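Local coordinates for fucolectin-related protein (Streptococcus pneumoniae, PDB 2WMF) that probably hydrolyses glycosidic bonds in host blood group carbohydrate antigens, as the catalytic module of a family 98 glycoside hydrolase, at residues A199-H204 and S232-N237; S227-S232 and V376-I381. All coordinates share one frame; numbering follows the deposited sequence.

Contact 1. Residues A199-H204 and S232-N237; sequences ASQKYH and SGLCDN
H204 and D236 meet through the backbone: the amide of D236 donates to the carbonyl O of H204 (N to O 2.9 Å). The bond is bent, 137° at the hydrogen, and the donor sits well above the carbonyl plane. The imidazole of H204 stands between its own helix and the loop: with CG between the backbone N and the carbonyl carbon (chi1 59°), ND1 turns back to donate to the carbonyl O of Q201 at 3.2 Å. That acceptor lies in the plane of the ring, and the bond fixes the ring's rotation. The other nitrogen, NE2, makes a weak bond to a water that donates to D236 OD2 at 2.6 Å, linking imidazole and carboxylate, whose planes are 40° apart. Both segments belong to the eight-stranded parallel beta/alpha barrel, the loop 232-237 leading from helix 219-231 into strand 237-243. G233, with positive phi, ends the preceding helix in a Schellman motif, and its carbonyl O comes within 3.3 Å of H204 CB. L234 touches the helix with its flank: CD2 lies 3.9 Å from Q201 CG, the two side chains running alongside each other in the same direction, while CB packs 4.2 Å from S200 CB. S200 OG bonds back to F196 O within its own helix, and M191 of helix 184-192 touches both S200 and L234.

Contact 2. Residues S227-S232 and V376-I381; sequences SGFWLS and VIHEKI
S232 projects from the C-terminal end of barrel helix 219-231 against I377 and I381, where the beta/alpha barrel meets the small parallel sheet of strands 376-377, 337-340 and 394-396. The van der Waals contacts fall in two groups, the first round this serine. CG2 of I377 approaches S232 OG to 3.6 Å, and its CD1 reaches toward the same oxygen and the carbonyl of G228. I381, the last residue of the type I turn H378-I381, lays CG1 and CD1 against S232 CB, each at 4.0 Å. Nearly one turn back along the helix, at F229, the ring edge meets H378: CE1 of F229 lies 3.9 Å from CD2 of H378, and the ring planes are inclined at 45°. With CG anti to the backbone N (chi1 -167°), the H378 imidazole is carried toward F229, and M191 of helix 184-192 touches both side chains. Backbone packing is closest at G228, where CA directs a hydrogen almost straight at V376 O (CA to O 3.5 Å, 170° at the hydrogen); the missing side chain lets the strand come this near. Among the polar interactions, two bonds fix the H378 ring, K380 N donating to ND1 and NE2 bonding to E188 O. The carbonyl O of G228 accepts from S232 N and S232 OG, which arrive from opposite faces of its plane. Across the interface a single water accepts from H378 N and donates to S232 OG, 2.8 Å away, while the hydroxyl spends its own proton on G228 O, also at 2.8 Å.

From the N terminus the chain first passes through 199-204, at the end of helix 194-203, then forms strand 207-212 and helix 219-231. At 232-237 it returns to close contact 1, a short loop of 27 intervening residues within the barrel. Contact 2 opens at 227-232, before that loop has closed, and closes only at 376-381, after 143 further residues; the two therefore cross rather than nest. S232 belongs to both, and their centres lie about 10 Å apart. Contact 1 ties the end of helix 194-203 to the loop between helix 219-231 and strand 237-243, whereas contact 2 ties the end of helix 219-231 to the small three-stranded sheet. A probable hydrogen bond from L234 N to F229 O connects them directly.

Contact 1. Residues A199-H204 and S232-N237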
loop_
_atom_site.group_PDB
_atom_site.type_symbol
_atom_site.label_atom_id
_atom_site.label_comp_id
_atom_site.label_asym_id
_atom_site.label_seq_id
_atom_site.Cartn_x
_atom_site.Cartn_y
_atom_site.Cartn_z
ATOM N N ALA A 199 12.254 -7.789 21.589
ATOM C CA ALA A 199 11.918 -8.818 20.566
ATOM C C ALA A 199 12.224 -8.352 19.142
ATOM O O ALA A 199 12.642 -9.149 18.292
ATOM C CB ALA A 199 10.466 -9.280 20.701
ATOM N N SER A 200 11.972 -7.069 18.877
ATOM C CA SER A 200 12.262 -6.509 17.546
ATOM C C SER A 200 13.768 -6.533 17.228
ATOM O O SER A 200 14.201 -6.876 16.124
ATOM C CB SER A 200 11.695 -5.093 17.400
ATOM O OG SER A 200 10.272 -5.140 17.498
ATOM N N GLN A 201 14.566 -6.179 18.211
ATOM C CA GLN A 201 16.002 -6.187 18.045
ATOM C C GLN A 201 16.541 -7.608 17.796
ATOM O O GLN A 201 17.532 -7.799 17.042
ATOM C CB GLN A 201 16.663 -5.605 19.290
ATOM C CG GLN A 201 16.487 -4.127 19.430
ATOM C CD GLN A 201 17.092 -3.602 20.710
ATOM O OE1 GLN A 201 16.540 -3.787 21.813
ATOM N NE2 GLN A 201 18.182 -2.925 20.580
ATOM N N LYS A 202 15.918 -8.607 18.409
ATOM C CA LYS A 202 16.374 -10.003 18.239
ATOM C C LYS A 202 15.845 -10.613 16.940
ATOM O O LYS A 202 16.564 -11.300 16.205
ATOM C CB LYS A 202 15.890 -10.896 19.391
ATOM C CG LYS A 202 16.480 -10.675 20.766
ATOM C CD LYS A 202 15.775 -11.620 21.730
ATOM C CE LYS A 202 16.510 -11.785 23.059
ATOM N NZ LYS A 202 15.607 -11.529 24.253
ATOM N N TYR A 203 14.564 -10.362 16.659
ATOM C CA TYR A 203 13.830 -11.137 15.661
ATOM C C TYR A 203 13.370 -10.289 14.490
ATOM O O TYR A 203 12.400 -10.647 13.822
ATOM C CB TYR A 203 12.627 -11.842 16.314
ATOM C CG TYR A 203 12.987 -12.710 17.499
ATOM C CD1 TYR A 203 13.943 -13.718 17.379
ATOM C CD2 TYR A 203 12.372 -12.521 18.745
ATOM C CE1 TYR A 203 14.280 -14.524 18.473
ATOM C CE2 TYR A 203 12.720 -13.305 19.832
ATOM C CZ TYR A 203 13.662 -14.303 19.689
ATOM O OH TYR A 203 13.990 -15.097 20.800
ATOM N N HIS A 204 14.084 -9.190 14.253
ATOM C CA HIS A 204 13.791 -8.280 13.131
ATOM C C HIS A 204 13.622 -9.052 11.789
ATOM O O HIS A 204 12.798 -8.680 10.957
ATOM C CB HIS A 204 14.846 -7.168 13.027
ATOM C CG HIS A 204 16.251 -7.668 12.838
ATOM N ND1 HIS A 204 17.127 -7.904 13.880
ATOM C CD2 HIS A 204 16.923 -7.985 11.708
ATOM C CE1 HIS A 204 18.277 -8.355 13.380
ATOM N NE2 HIS A 204 18.173 -8.416 12.072
ATOM N N SER A 232 15.870 1.607 10.922
ATOM C CA SER A 232 16.536 1.468 12.217
ATOM C C SER A 232 16.925 0.029 12.587
ATOM O O SER A 232 17.486 -0.198 13.664
ATOM C CB SER A 232 15.629 2.038 13.322
ATOM O OG SER A 232 15.337 3.427 13.149
ATOM N N GLY A 233 16.573 -0.919 11.720
ATOM C CA GLY A 233 16.904 -2.330 11.929
ATOM C C GLY A 233 15.975 -3.083 12.844
ATOM O O GLY A 233 16.311 -4.188 13.305
ATOM N N LEU A 234 14.809 -2.530 13.143
ATOM C CA LEU A 234 13.842 -3.183 14.034
ATOM C C LEU A 234 12.896 -4.176 13.336
ATOM O O LEU A 234 12.271 -4.981 13.995
ATOM C CB LEU A 234 13.049 -2.110 14.785
ATOM C CG LEU A 234 13.876 -1.207 15.713
ATOM C CD1 LEU A 234 13.043 -0.049 16.287
ATOM C CD2 LEU A 234 14.546 -2.014 16.848
ATOM N N CYS A 235 12.790 -4.107 12.002
ATOM C CA CYS A 235 12.027 -5.082 11.221
ATOM C C CYS A 235 12.695 -5.145 9.833
ATOM O O CYS A 235 13.195 -4.141 9.311
ATOM C CB CYS A 235 10.546 -4.689 11.133
ATOM S SG CYS A 235 10.197 -3.034 10.414
ATOM N N ASP A 236 12.745 -6.324 9.233
ATOM C CA ASP A 236 13.490 -6.426 7.955
ATOM C C ASP A 236 12.683 -5.985 6.732
ATOM O O ASP A 236 13.225 -5.853 5.621
ATOM C CB ASP A 236 14.037 -7.840 7.758
ATOM C CG ASP A 236 15.349 -8.086 8.494
ATOM O OD1 ASP A 236 15.649 -7.323 9.427
ATOM O OD2 ASP A 236 16.054 -9.071 8.119
ATOM N N ASN A 237 11.381 -5.843 6.935
ATOM C CA ASN A 237 10.459 -5.421 5.884
ATOM C C ASN A 237 9.382 -4.566 6.513
ATOM O O ASN A 237 9.020 -4.755 7.688
ATOM C CB ASN A 237 9.807 -6.648 5.212
ATOM C CG ASN A 237 10.811 -7.463 4.432
ATOM O OD1 ASN A 237 11.177 -7.093 3.309
ATOM N ND2 ASN A 237 11.304 -8.585 5.033
HETATM O O HOH W 1 18.424 -9.587 8.945
#

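Contact 2. Residues S227-S232 and V376-I381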
loop_
_atom_site.group_PDB
_atom_site.type_symbol
_atom_site.label_atom_id
_atom_site.label_comp_id
_atom_site.label_asym_id
_atom_site.label_seq_id
_atom_site.Cartn_x
_atom_site.Cartn_y
_atom_site.Cartn_z
ATOM N N SER A 227 8.364 3.167 8.205
ATOM C CA SER A 227 9.553 2.983 7.379
ATOM C C SER A 227 10.818 3.301 8.227
ATOM O O SER A 227 11.882 2.657 8.078
ATOM C CB SER A 227 9.483 3.790 6.082
ATOM O OG SER A 227 9.718 5.160 6.249
ATOM N N GLY A 228 10.713 4.208 9.178
ATOM C CA GLY A 228 11.819 4.513 10.103
ATOM C C GLY A 228 12.226 3.294 10.945
ATOM O O GLY A 228 13.424 3.076 11.195
ATOM N N PHE A 229 11.258 2.482 11.363
ATOM C CA PHE A 229 11.560 1.210 12.098
ATOM C C PHE A 229 12.424 0.269 11.244
ATOM O O PHE A 229 13.371 -0.345 11.729
ATOM C CB PHE A 229 10.274 0.468 12.475
ATOM C CG PHE A 229 9.411 1.136 13.547
ATOM C CD1 PHE A 229 9.948 1.853 14.596
ATOM C CD2 PHE A 229 8.045 0.953 13.502
ATOM C CE1 PHE A 229 9.119 2.367 15.576
ATOM C CE2 PHE A 229 7.227 1.463 14.455
ATOM C CZ PHE A 229 7.735 2.184 15.480
ATOM N N TRP A 230 12.089 0.170 9.974
ATOM C CA TRP A 230 12.813 -0.664 9.003
ATOM C C TRP A 230 14.234 -0.107 8.864
ATOM O O TRP A 230 15.204 -0.846 8.943
ATOM C CB TRP A 230 12.066 -0.629 7.668
ATOM C CG TRP A 230 12.772 -1.249 6.513
ATOM C CD1 TRP A 230 13.183 -2.564 6.391
ATOM C CD2 TRP A 230 13.160 -0.586 5.307
ATOM N NE1 TRP A 230 13.817 -2.732 5.161
ATOM C CE2 TRP A 230 13.770 -1.535 4.480
ATOM C CE3 TRP A 230 12.982 0.725 4.822
ATOM C CZ2 TRP A 230 14.229 -1.208 3.203
ATOM C CZ3 TRP A 230 13.460 1.041 3.568
ATOM C CH2 TRP A 230 14.057 0.081 2.771
ATOM N N LEU A 231 14.351 1.210 8.662
ATOM C CA LEU A 231 15.670 1.851 8.494
ATOM C C LEU A 231 16.528 1.709 9.760
ATOM O O LEU A 231 17.772 1.726 9.694
ATOM C CB LEU A 231 15.484 3.324 8.135
ATOM C CG LEU A 231 14.955 3.567 6.725
ATOM C CD1 LEU A 231 14.425 5.017 6.429
ATOM C CD2 LEU A 231 16.018 3.160 5.677
ATOM N N SER A 232 15.870 1.607 10.922
ATOM C CA SER A 232 16.536 1.468 12.217
ATOM C C SER A 232 16.925 0.029 12.587
ATOM O O SER A 232 17.486 -0.198 13.664
ATOM C CB SER A 232 15.629 2.038 13.322
ATOM O OG SER A 232 15.337 3.427 13.149
ATOM N N VAL A 376 11.186 9.177 10.337
ATOM C CA VAL A 376 11.107 9.490 11.742
ATOM C C VAL A 376 11.730 8.335 12.493
ATOM O O VAL A 376 11.342 7.179 12.283
ATOM C CB VAL A 376 9.648 9.759 12.225
ATOM C CG1 VAL A 376 9.580 9.740 13.769
ATOM C CG2 VAL A 376 9.172 11.077 11.713
ATOM N N ILE A 377 12.733 8.655 13.310
ATOM C CA ILE A 377 13.415 7.646 14.104
ATOM C C ILE A 377 12.877 7.692 15.551
ATOM O O ILE A 377 12.779 8.743 16.171
ATOM C CB ILE A 377 14.953 7.856 14.097
ATOM C CG1 ILE A 377 15.503 8.037 12.658
ATOM C CG2 ILE A 377 15.666 6.641 14.813
ATOM C CD1 ILE A 377 15.189 6.850 11.718
ATOM N N HIS A 378 12.574 6.520 16.084
ATOM C CA HIS A 378 11.950 6.384 17.404
ATOM C C HIS A 378 12.922 6.779 18.525
ATOM O O HIS A 378 14.164 6.651 18.393
ATOM C CB HIS A 378 11.505 4.935 17.558
ATOM C CG HIS A 378 10.580 4.701 18.707
ATOM N ND1 HIS A 378 11.032 4.422 19.982
ATOM C CD2 HIS A 378 9.226 4.641 18.750
ATOM C CE1 HIS A 378 9.981 4.228 20.772
ATOM N NE2 HIS A 378 8.869 4.340 20.039
ATOM N N GLU A 379 12.373 7.253 19.643
ATOM C CA GLU A 379 13.177 7.684 20.778
ATOM C C GLU A 379 14.088 6.613 21.384
ATOM O O GLU A 379 15.080 6.962 22.029
ATOM C CB GLU A 379 12.255 8.230 21.886
ATOM C CG GLU A 379 11.384 7.201 22.542
ATOM C CD GLU A 379 10.151 7.808 23.188
ATOM O OE1 GLU A 379 10.232 8.038 24.423
ATOM O OE2 GLU A 379 9.146 8.031 22.488
ATOM N N LYS A 380 13.734 5.345 21.195
ATOM C CA LYS A 380 14.492 4.231 21.775
ATOM C C LYS A 380 15.802 3.950 21.021
ATOM O O LYS A 380 16.687 3.216 21.521
ATOM C CB LYS A 380 13.614 2.987 21.853
ATOM C CG LYS A 380 12.571 3.051 22.944
ATOM C CD LYS A 380 13.206 2.900 24.363
ATOM C CE LYS A 380 12.213 2.994 25.511
ATOM N NZ LYS A 380 11.569 4.345 25.590
ATOM N N ILE A 381 15.942 4.533 19.828
ATOM C CA ILE A 381 17.203 4.535 19.072
ATOM C C ILE A 381 18.068 5.711 19.560
ATOM O O ILE A 381 17.666 6.872 19.478
ATOM C CB ILE A 381 16.960 4.658 17.537
ATOM C CG1 ILE A 381 15.997 3.564 17.029
ATOM C CG2 ILE A 381 18.309 4.605 16.782
ATOM C CD1 ILE A 381 16.460 2.099 17.254
HETATM O O HOH W 2 13.019 3.927 14.696
#